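Local coordinates for DnaJ homolog dnj-2 (Caenorhabditis elegans, PDB 2QSA), which probably acts as a J-domain (Hsp40-type) co-chaperone that stimulates the ATPase of an Hsp70 partner, this chain being its N-terminal J domain, at residues A[19-24]-A[70-75]; A[23-28]-A[83-88]; A[35-40]-A[60-65]. All blocks are in the same frame, centred on the assembly; numbering follows the deposited sequence.

Contact 1 of 3, residues A[19-24]-A[70-75]; sequences DVLEVN and ETLKDD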
loop_
_atom_site.group_PDB
_atom_site.type_symbol
_atom_site.label_atom_id
_atom_site.label_comp_id
_atom_site.label_asym_id
_atom_site.label_seq_id
_atom_site.Cartn_x
_atom_site.Cartn_y
_atom_site.Cartn_z
ATOM N N ASP A 19 5.495 -2.804 4.278
ATOM C CA ASP A 19 6.061 -1.953 5.349
ATOM C C ASP A 19 5.060 -0.911 5.819
ATOM O O ASP A 19 5.012 -0.601 6.998
ATOM C CB ASP A 19 7.309 -1.228 4.864
ATOM C CG ASP A 19 8.465 -2.185 4.546
ATOM O OD1 ASP A 19 8.435 -3.330 4.982
ATOM O OD2 ASP A 19 9.443 -1.716 3.910
ATOM N N VAL A 20 4.273 -0.373 4.877
ATOM C CA VAL A 20 3.263 0.620 5.249
ATOM C C VAL A 20 2.309 0.114 6.346
ATOM O O VAL A 20 1.964 0.843 7.279
ATOM C CB VAL A 20 2.424 1.090 4.000
ATOM C CG1 VAL A 20 1.229 1.961 4.437
ATOM C CG2 VAL A 20 3.323 1.872 3.027
ATOM N N LEU A 21 1.898 -1.144 6.207
ATOM C CA LEU A 21 1.028 -1.770 7.190
ATOM C C LEU A 21 1.755 -2.539 8.293
ATOM O O LEU A 21 1.102 -3.144 9.149
ATOM C CB LEU A 21 0.022 -2.673 6.460
ATOM C CG LEU A 21 -0.917 -1.911 5.495
ATOM C CD1 LEU A 21 -1.873 -2.928 4.799
ATOM C CD2 LEU A 21 -1.756 -0.860 6.227
ATOM N N GLU A 22 3.086 -2.489 8.291
ATOM C CA GLU A 22 3.933 -3.187 9.278
ATOM C C GLU A 22 3.582 -4.685 9.307
ATOM O O GLU A 22 3.487 -5.304 10.371
ATOM C CB GLU A 22 3.832 -2.495 10.665
ATOM C CG GLU A 22 4.141 -0.966 10.607
ATOM C CD GLU A 22 3.769 -0.145 11.891
ATOM O OE1 GLU A 22 2.865 -0.528 12.675
ATOM O OE2 GLU A 22 4.367 0.943 12.074
ATOM N N VAL A 23 3.340 -5.257 8.131
ATOM C CA VAL A 23 3.146 -6.700 7.999
ATOM C C VAL A 23 4.338 -7.300 7.260
ATOM O O VAL A 23 5.086 -6.591 6.582
ATOM C CB VAL A 23 1.837 -7.091 7.279
ATOM C CG1 VAL A 23 0.633 -6.682 8.104
ATOM C CG2 VAL A 23 1.777 -6.484 5.939
ATOM N N ASN A 24 4.506 -8.603 7.393
ATOM C CA ASN A 24 5.697 -9.251 6.878
ATOM C C ASN A 24 5.286 -10.083 5.663
ATOM O O ASN A 24 4.423 -10.947 5.786
ATOM C CB ASN A 24 6.266 -10.129 8.010
ATOM C CG ASN A 24 7.492 -10.906 7.606
ATOM O OD1 ASN A 24 7.986 -10.790 6.481
ATOM N ND2 ASN A 24 8.026 -11.698 8.556
ATOM N N GLU A 70 -5.570 -2.179 -0.095
ATOM C CA GLU A 70 -6.191 -2.562 -1.370
ATOM C C GLU A 70 -5.262 -3.417 -2.218
ATOM O O GLU A 70 -5.706 -4.364 -2.861
ATOM C CB GLU A 70 -6.658 -1.320 -2.120
ATOM C CG GLU A 70 -7.805 -0.616 -1.400
ATOM C CD GLU A 70 -8.072 0.815 -1.890
ATOM O OE1 GLU A 70 -7.380 1.254 -2.843
ATOM O OE2 GLU A 70 -8.977 1.504 -1.323
ATOM N N THR A 71 -3.970 -3.090 -2.201
ATOM C CA THR A 71 -2.976 -3.831 -2.977
ATOM C C THR A 71 -2.779 -5.231 -2.415
ATOM O O THR A 71 -2.638 -6.184 -3.193
ATOM C CB THR A 71 -1.648 -3.077 -2.917
ATOM O OG1 THR A 71 -1.861 -1.767 -3.510
ATOM C CG2 THR A 71 -0.511 -3.847 -3.641
ATOM N N LEU A 72 -2.774 -5.353 -1.085
ATOM C CA LEU A 72 -2.389 -6.628 -0.487
ATOM C C LEU A 72 -3.586 -7.542 -0.222
ATOM O O LEU A 72 -3.411 -8.758 -0.094
ATOM C CB LEU A 72 -1.573 -6.426 0.779
ATOM C CG LEU A 72 -0.236 -5.692 0.545
ATOM C CD1 LEU A 72 0.433 -5.396 1.903
ATOM C CD2 LEU A 72 0.642 -6.552 -0.361
ATOM N N LYS A 73 -4.781 -6.972 -0.095
ATOM C CA LYS A 73 -5.971 -7.776 0.272
ATOM C C LYS A 73 -6.571 -8.493 -0.932
ATOM O O LYS A 73 -7.220 -9.555 -0.777
ATOM C CB LYS A 73 -7.041 -6.897 0.944
ATOM C CG LYS A 73 -8.294 -7.635 1.430
ATOM C CD LYS A 73 -8.014 -8.550 2.605
ATOM C CE LYS A 73 -9.312 -8.966 3.326
ATOM N NZ LYS A 73 -10.350 -9.469 2.374
ATOM N N ASP A 74 -6.410 -7.867 -2.107
ATOM C CA ASP A 74 -6.900 -8.443 -3.352
ATOM C C ASP A 74 -5.887 -9.450 -3.892
ATOM O O ASP A 74 -4.735 -9.119 -4.152
ATOM C CB ASP A 74 -7.143 -7.352 -4.395
ATOM C CG ASP A 74 -7.753 -7.906 -5.661
ATOM O OD1 ASP A 74 -8.948 -8.295 -5.593
ATOM O OD2 ASP A 74 -7.053 -7.971 -6.704
ATOM N N ASP A 75 -6.314 -10.699 -4.067
ATOM C CA ASP A 75 -5.338 -11.747 -4.476
ATOM C C ASP A 75 -4.551 -11.454 -5.765
ATOM O O ASP A 75 -3.341 -11.697 -5.838
ATOM C CB ASP A 75 -6.029 -13.097 -4.634
ATOM C CG ASP A 75 -6.625 -13.597 -3.331
ATOM O OD1 ASP A 75 -6.457 -12.950 -2.282
ATOM O OD2 ASP A 75 -7.331 -14.617 -3.397
#
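Leu21 and Val23 meet a single side chain of segment 70-75, that of Leu72, and everything that passes between the two segments is apolar. CD1 of Leu21 lies 4.4 Å from CD1 of Leu72, methyl to methyl. The same CD1 of Leu72 is approached at 4.4 Å by CG2 of Val23, so one methyl group takes both partners. Leu72 is placed for this by an extended branch: its CB leaves helix 52-73 toward segment 19-24, and CD1, anti to CA (chi2 174°), lies at the far end of the side chain. Leu21 answers with an equally stretched branch, and the CA atoms of Leu21 and Leu72 therefore stand 9.7 Å apart. The two segments bury only 74 Å² between them. Leu33 of helix 30-43 packs on both leucines, while Cys17 and Tyr18 also touch Leu72, making this one part of the hydrophobic core of the J domain.

A backbone bond shapes the end of helix 17-20. Glu22 takes a positive phi and closes the helix with a Schellman motif, in which its N donates to Asp19 O at 3.0 Å; the reversal lets Leu21 and Val23, on either side of it in sequence, both point inward.

Side-chain polar bonds stay off the interface. Asp74 occupies the N-cap position of helix 75-86, its OD2 accepting from Ala77 N in the conformer described, and Asp75 OD1 forms a salt bridge with Lys30 NZ.

With no hydrogen bond or charge pair across the segments, and methyl separations at the loose end of van der Waals contact, cohesion here probably comes from hydrophobic burial shared with the neighbouring helices, not from any directional bond.

Contact 2 of 3, residues A[23-28]-A[83-88]; sequences VNREEF and YYLDHP
Asp86 OD1 receives NH1 of Arg25 at 2.9 Å, the first half of a salt bridge whose second half runs from Arg25 NH2 to Asp86 OD2, also 2.9 Å. The guanidinium thus grips the carboxylate end-on, one nitrogen to each oxygen, and both N-H bonds point almost straight at their acceptors (161° for NH1, 172° for NH2). Each oxygen is met on its syn side, but with the nitrogen tilted well out of the carboxylate plane. The oxygens lie near the guanidinium plane, and the tilt goes with the turn of 23° between the two flat groups. Two simultaneous bonds hold the carboxylate against rotation as a single bond would not.

The reach comes from Arg25. Its chain, drawn out from CG to NE, spans most of the 12.0 Å between CA of Arg25 and CA of Asp86. Leu85 supplies the apolar side of the contact, with CD1 4.0 Å from Arg25 NH1. Tyr18 touches both Arg25 and Leu85, and Asp82 adds a long, weak ion pair at Arg25 NE.

The loop that presents the arginine has its own internal bonds. Asn24 OD1 accepts from Glu26 N at 3.1 Å, forming an Asx turn in the loop leading to helix 30-43, with Glu26 N above the carbonyl plane of the amide. Across the contact, Asp86 is the last helical residue before His87, so its negative charge would sit poorly beside the carbonyl end of helix 75-86; the arginine probably offsets it.

This is a bidentate, end-on salt bridge at the surface, here joining the loop between helix 17-20 and helix 30-43 of the J-domain fold to the C-terminal end of helix 75-86.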
loop_
_atom_site.group_PDB
_atom_site.type_symbol
_atom_site.label_atom_id
_atom_site.label_comp_id
_atom_site.label_asym_id
_atom_site.label_seq_id
_atom_site.Cartn_x
_atom_site.Cartn_y
_atom_site.Cartn_z
ATOM N N VAL A 23 3.340 -5.257 8.131
ATOM C CA VAL A 23 3.146 -6.700 7.999
ATOM C C VAL A 23 4.338 -7.300 7.260
ATOM O O VAL A 23 5.086 -6.591 6.582
ATOM C CB VAL A 23 1.837 -7.091 7.279
ATOM C CG1 VAL A 23 0.633 -6.682 8.104
ATOM C CG2 VAL A 23 1.777 -6.484 5.939
ATOM N N ASN A 24 4.506 -8.603 7.393
ATOM C CA ASN A 24 5.697 -9.251 6.878
ATOM C C ASN A 24 5.286 -10.083 5.663
ATOM O O ASN A 24 4.423 -10.947 5.786
ATOM C CB ASN A 24 6.266 -10.129 8.010
ATOM C CG ASN A 24 7.492 -10.906 7.606
ATOM O OD1 ASN A 24 7.986 -10.790 6.481
ATOM N ND2 ASN A 24 8.026 -11.698 8.556
ATOM N N ARG A 25 5.882 -9.843 4.497
ATOM C CA ARG A 25 5.536 -10.653 3.317
ATOM C C ARG A 25 5.677 -12.168 3.577
ATOM O O ARG A 25 4.825 -12.962 3.207
ATOM C CB ARG A 25 6.387 -10.259 2.098
ATOM C CG ARG A 25 6.114 -11.064 0.864
ATOM C CD ARG A 25 6.924 -10.537 -0.323
ATOM N NE ARG A 25 6.821 -11.463 -1.463
ATOM C CZ ARG A 25 7.506 -11.345 -2.593
ATOM N NH1 ARG A 25 8.354 -10.356 -2.761
ATOM N NH2 ARG A 25 7.337 -12.244 -3.553
ATOM N N GLU A 26 6.752 -12.553 4.260
ATOM C CA GLU A 26 7.007 -13.975 4.460
ATOM C C GLU A 26 6.062 -14.627 5.473
ATOM O O GLU A 26 5.932 -15.848 5.474
ATOM C CB GLU A 26 8.483 -14.229 4.806
ATOM C CG GLU A 26 9.506 -13.407 3.984
ATOM C CD GLU A 26 9.324 -13.491 2.461
ATOM O OE1 GLU A 26 8.749 -14.490 1.971
ATOM O OE2 GLU A 26 9.776 -12.560 1.751
ATOM N N GLU A 27 5.400 -13.828 6.318
ATOM C CA GLU A 27 4.468 -14.377 7.316
ATOM C C GLU A 27 3.070 -13.786 7.117
ATOM O O GLU A 27 2.291 -13.581 8.064
ATOM C CB GLU A 27 4.985 -14.163 8.747
ATOM C CG GLU A 27 6.403 -14.714 9.012
ATOM C CD GLU A 27 6.491 -16.250 9.079
ATOM O OE1 GLU A 27 5.470 -16.921 9.320
ATOM O OE2 GLU A 27 7.606 -16.797 8.910
ATOM N N PHE A 28 2.741 -13.540 5.858
ATOM C CA PHE A 28 1.478 -12.906 5.483
ATOM C C PHE A 28 0.264 -13.806 5.667
ATOM O O PHE A 28 0.312 -15.008 5.372
ATOM C CB PHE A 28 1.572 -12.536 4.002
ATOM C CG PHE A 28 0.302 -11.970 3.439
ATOM C CD1 PHE A 28 0.048 -10.602 3.489
ATOM C CD2 PHE A 28 -0.686 -12.823 2.928
ATOM C CE1 PHE A 28 -1.128 -10.074 2.962
ATOM C CE2 PHE A 28 -1.869 -12.302 2.395
ATOM C CZ PHE A 28 -2.098 -10.929 2.432
ATOM N N TYR A 83 5.209 -9.725 -7.836
ATOM C CA TYR A 83 5.982 -9.834 -9.076
ATOM C C TYR A 83 6.801 -8.544 -9.333
ATOM O O TYR A 83 7.995 -8.583 -9.643
ATOM C CB TYR A 83 5.051 -10.126 -10.245
ATOM C CG TYR A 83 5.839 -10.509 -11.474
ATOM C CD1 TYR A 83 6.067 -11.843 -11.776
ATOM C CD2 TYR A 83 6.370 -9.537 -12.293
ATOM C CE1 TYR A 83 6.792 -12.193 -12.898
ATOM C CE2 TYR A 83 7.090 -9.859 -13.433
ATOM C CZ TYR A 83 7.313 -11.200 -13.716
ATOM O OH TYR A 83 8.030 -11.543 -14.844
ATOM N N TYR A 84 6.139 -7.408 -9.178
ATOM C CA TYR A 84 6.813 -6.095 -9.256
ATOM C C TYR A 84 7.979 -5.938 -8.276
ATOM O O TYR A 84 9.057 -5.474 -8.656
ATOM C CB TYR A 84 5.733 -5.062 -8.954
ATOM C CG TYR A 84 6.178 -3.657 -8.627
ATOM C CD1 TYR A 84 6.708 -2.822 -9.636
ATOM C CD2 TYR A 84 5.947 -3.101 -7.334
ATOM C CE1 TYR A 84 7.059 -1.477 -9.355
ATOM C CE2 TYR A 84 6.303 -1.761 -7.047
ATOM C CZ TYR A 84 6.819 -0.949 -8.043
ATOM O OH TYR A 84 7.114 0.354 -7.753
ATOM N N LEU A 85 7.760 -6.326 -7.016
ATOM C CA LEU A 85 8.849 -6.284 -6.032
ATOM C C LEU A 85 10.038 -7.159 -6.507
ATOM O O LEU A 85 11.203 -6.773 -6.379
ATOM C CB LEU A 85 8.387 -6.773 -4.661
ATOM C CG LEU A 85 7.387 -5.870 -3.926
ATOM C CD1 LEU A 85 7.087 -6.560 -2.574
ATOM C CD2 LEU A 85 7.956 -4.419 -3.685
ATOM N N ASP A 86 9.703 -8.321 -7.037
ATOM C CA ASP A 86 10.701 -9.337 -7.432
ATOM C C ASP A 86 11.369 -9.045 -8.775
ATOM O O ASP A 86 12.487 -9.568 -9.049
ATOM C CB ASP A 86 10.051 -10.735 -7.452
ATOM C CG ASP A 86 9.693 -11.248 -6.069
ATOM O OD1 ASP A 86 10.139 -10.653 -5.044
ATOM O OD2 ASP A 86 8.932 -12.247 -5.997
ATOM N N HIS A 87 10.706 -8.252 -9.626
ATOM C CA HIS A 87 11.184 -8.020 -11.000
ATOM C C HIS A 87 11.106 -6.539 -11.362
ATOM O O HIS A 87 10.385 -6.172 -12.275
ATOM C CB HIS A 87 10.375 -8.869 -12.002
ATOM C CG HIS A 87 10.223 -10.300 -11.593
ATOM N ND1 HIS A 87 11.145 -11.276 -11.908
ATOM C CD2 HIS A 87 9.254 -10.916 -10.879
ATOM C CE1 HIS A 87 10.745 -12.433 -11.414
ATOM N NE2 HIS A 87 9.602 -12.244 -10.785
ATOM N N PRO A 88 11.841 -5.681 -10.623
ATOM C CA PRO A 88 11.774 -4.239 -10.852
ATOM C C PRO A 88 12.201 -3.816 -12.262
ATOM O O PRO A 88 11.784 -2.777 -12.743
ATOM C CB PRO A 88 12.753 -3.674 -9.809
ATOM C CG PRO A 88 13.739 -4.848 -9.549
ATOM C CD PRO A 88 12.791 -6.024 -9.539
#

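Contact 3 of 3, residues A[35-40]-A[60-65]; sequences KAYRAL and ERFRVI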
loop_
_atom_site.group_PDB
_atom_site.type_symbol
_atom_site.label_atom_id
_atom_site.label_comp_id
_atom_site.label_asym_id
_atom_site.label_seq_id
_atom_site.Cartn_x
_atom_site.Cartn_y
_atom_site.Cartn_z
ATOM N N LYS A 35 -6.267 -6.821 10.384
ATOM C CA LYS A 35 -6.117 -6.250 11.725
ATOM C C LYS A 35 -5.175 -5.028 11.679
ATOM O O LYS A 35 -5.419 -3.993 12.327
ATOM C CB LYS A 35 -5.560 -7.332 12.658
ATOM C CG LYS A 35 -5.340 -6.863 14.095
ATOM C CD LYS A 35 -4.507 -7.928 14.870
ATOM C CE LYS A 35 -4.308 -7.634 16.359
ATOM N NZ LYS A 35 -5.527 -7.453 17.128
ATOM N N ALA A 36 -4.108 -5.174 10.894
ATOM C CA ALA A 36 -3.056 -4.125 10.744
ATOM C C ALA A 36 -3.665 -2.883 10.064
ATOM O O ALA A 36 -3.508 -1.760 10.554
ATOM C CB ALA A 36 -1.879 -4.653 9.952
ATOM N N TYR A 37 -4.405 -3.115 8.977
ATOM C CA TYR A 37 -5.073 -2.042 8.269
ATOM C C TYR A 37 -6.020 -1.317 9.205
ATOM O O TYR A 37 -6.004 -0.086 9.280
ATOM C CB TYR A 37 -5.821 -2.529 7.017
ATOM C CG TYR A 37 -6.861 -1.500 6.582
ATOM C CD1 TYR A 37 -6.448 -0.303 5.938
ATOM C CD2 TYR A 37 -8.233 -1.693 6.844
ATOM C CE1 TYR A 37 -7.367 0.691 5.573
ATOM C CE2 TYR A 37 -9.184 -0.727 6.443
ATOM C CZ TYR A 37 -8.729 0.466 5.839
ATOM O OH TYR A 37 -9.640 1.401 5.511
ATOM N N ARG A 38 -6.875 -2.055 9.902
ATOM C CA ARG A 38 -7.924 -1.400 10.711
ATOM C C ARG A 38 -7.301 -0.522 11.814
ATOM O O ARG A 38 -7.782 0.590 12.049
ATOM C CB ARG A 38 -8.919 -2.415 11.302
ATOM C CG ARG A 38 -9.760 -3.109 10.211
ATOM C CD ARG A 38 -10.427 -4.423 10.712
ATOM N NE ARG A 38 -11.445 -4.121 11.735
ATOM C CZ ARG A 38 -12.702 -3.752 11.468
ATOM N NH1 ARG A 38 -13.171 -3.660 10.205
ATOM N NH2 ARG A 38 -13.495 -3.458 12.494
ATOM N N ALA A 39 -6.224 -1.006 12.431
ATOM C CA ALA A 39 -5.533 -0.253 13.487
ATOM C C ALA A 39 -4.897 1.004 12.929
ATOM O O ALA A 39 -5.007 2.071 13.544
ATOM C CB ALA A 39 -4.483 -1.126 14.175
ATOM N N LEU A 40 -4.210 0.877 11.786
ATOM C CA LEU A 40 -3.477 2.058 11.220
ATOM C C LEU A 40 -4.460 3.060 10.617
ATOM O O LEU A 40 -4.242 4.273 10.733
ATOM C CB LEU A 40 -2.480 1.613 10.172
ATOM C CG LEU A 40 -1.256 0.975 10.832
ATOM C CD1 LEU A 40 -0.369 0.197 9.793
ATOM C CD2 LEU A 40 -0.454 2.051 11.623
ATOM N N GLU A 60 -3.910 12.582 3.966
ATOM C CA GLU A 60 -2.750 12.286 3.122
ATOM C C GLU A 60 -2.168 10.933 3.514
ATOM O O GLU A 60 -1.936 10.075 2.664
ATOM C CB GLU A 60 -1.660 13.348 3.305
ATOM C CG GLU A 60 -1.769 14.568 2.426
ATOM C CD GLU A 60 -0.736 15.648 2.790
ATOM O OE1 GLU A 60 0.457 15.318 3.063
ATOM O OE2 GLU A 60 -1.121 16.838 2.797
ATOM N N ARG A 61 -1.949 10.725 4.806
ATOM C CA ARG A 61 -1.343 9.440 5.195
ATOM C C ARG A 61 -2.365 8.286 5.063
ATOM O O ARG A 61 -2.035 7.151 4.636
ATOM C CB ARG A 61 -0.827 9.513 6.622
ATOM C CG ARG A 61 -0.064 8.274 7.087
ATOM C CD ARG A 61 1.162 8.012 6.146
ATOM N NE ARG A 61 1.893 6.798 6.499
ATOM C CZ ARG A 61 2.718 6.201 5.628
ATOM N NH1 ARG A 61 2.864 6.775 4.402
ATOM N NH2 ARG A 61 3.392 5.081 5.919
ATOM N N PHE A 62 -3.591 8.584 5.462
ATOM C CA PHE A 62 -4.677 7.600 5.377
ATOM C C PHE A 62 -4.769 7.005 3.964
ATOM O O PHE A 62 -4.974 5.769 3.803
ATOM C CB PHE A 62 -6.007 8.255 5.771
ATOM C CG PHE A 62 -7.141 7.256 5.950
ATOM C CD1 PHE A 62 -7.490 6.823 7.212
ATOM C CD2 PHE A 62 -7.819 6.732 4.848
ATOM C CE1 PHE A 62 -8.570 5.890 7.404
ATOM C CE2 PHE A 62 -8.883 5.800 5.002
ATOM C CZ PHE A 62 -9.255 5.389 6.298
ATOM N N ARG A 63 -4.625 7.866 2.944
ATOM C CA ARG A 63 -4.627 7.400 1.555
ATOM C C ARG A 63 -3.584 6.320 1.290
ATOM O O ARG A 63 -3.852 5.357 0.583
ATOM C CB ARG A 63 -4.442 8.579 0.577
ATOM C CG ARG A 63 -5.733 9.397 0.403
ATOM C CD ARG A 63 -5.622 10.349 -0.800
ATOM N NE ARG A 63 -4.746 11.507 -0.548
ATOM C CZ ARG A 63 -5.150 12.649 0.025
ATOM N NH1 ARG A 63 -6.399 12.783 0.442
ATOM N NH2 ARG A 63 -4.290 13.646 0.219
ATOM N N VAL A 64 -2.391 6.493 1.847
ATOM C CA VAL A 64 -1.361 5.450 1.652
ATOM C C VAL A 64 -1.746 4.133 2.346
ATOM O O VAL A 64 -1.531 3.034 1.786
ATOM C CB VAL A 64 0.022 5.956 2.110
ATOM C CG1 VAL A 64 1.094 4.927 1.704
ATOM C CG2 VAL A 64 0.289 7.359 1.453
ATOM N N ILE A 65 -2.218 4.238 3.599
ATOM C CA ILE A 65 -2.671 3.079 4.360
ATOM C C ILE A 65 -3.720 2.305 3.537
ATOM O O ILE A 65 -3.621 1.085 3.386
ATOM C CB ILE A 65 -3.217 3.505 5.738
ATOM C CG1 ILE A 65 -2.035 4.024 6.584
ATOM C CG2 ILE A 65 -3.939 2.352 6.401
ATOM C CD1 ILE A 65 -2.421 5.142 7.553
#
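Tyr37 of helix 30-43 meets both Ile65 and Phe62 of helix 52-73. A chi1 of 161° carries its ring across to segment 60-65, although its CB leaves the backbone neither toward nor away from that segment. CD1 of the ring comes 3.7 Å from CG2 of Ile65, in the one of two modelled Ile65 conformers described here, and the two side chains run at about a right angle to each other. Farther out along the ring, OH of Tyr37 reaches CZ of Phe62 at 4.1 Å, a plain van der Waals touch. Beyond this segment, Tyr69 stacks on the tyrosine ring. Putting an alanine in place of Tyr37 would probably leave CG2 of Ile65 without the tyrosine ring beside it and open a gap next to Phe62 and Tyr69.

The segments around these residues belong to the antiparallel helical hairpin that is the hallmark of J domains: their axes come within 10.6 Å at 173°, and the loop joining the two helices carries the His-Pro-Asp motif through which J domains engage Hsp70. His44, at the start of that loop, packs on Ile65 and on Arg61, whose NH1 also forms a salt bridge with Glu15.

One turn on from Tyr37, Leu40 points toward helix 52-73, and its CB lies 4.1 Å from the same CG2 of Ile65. The backbone O of Leu40 comes closer still to the isoleucine, 3.8 Å from CD1 of Ile65.

Overall arrangement
From the N terminus, helix 17-20 and the turn after it enter contact 1, whose partner at the end of helix 52-73 closes a loop of 45 residues. Contact 2 starts from the overlapping stretch 23-28, sharing Val23 and Asn24, and reaches on to the end of helix 75-86, so the two loops are staggered and not nested. Contact 3, which pairs helix 30-43 with helix 52-73, lies inside both. Contacts 2 and 3 stand about 19 Å apart between centres, on opposite sides of the chain's centre, with contact 1 between them. Packing of Leu21 and Val23 on Ala36, and of Phe28 on Leu72, links the three into one domain.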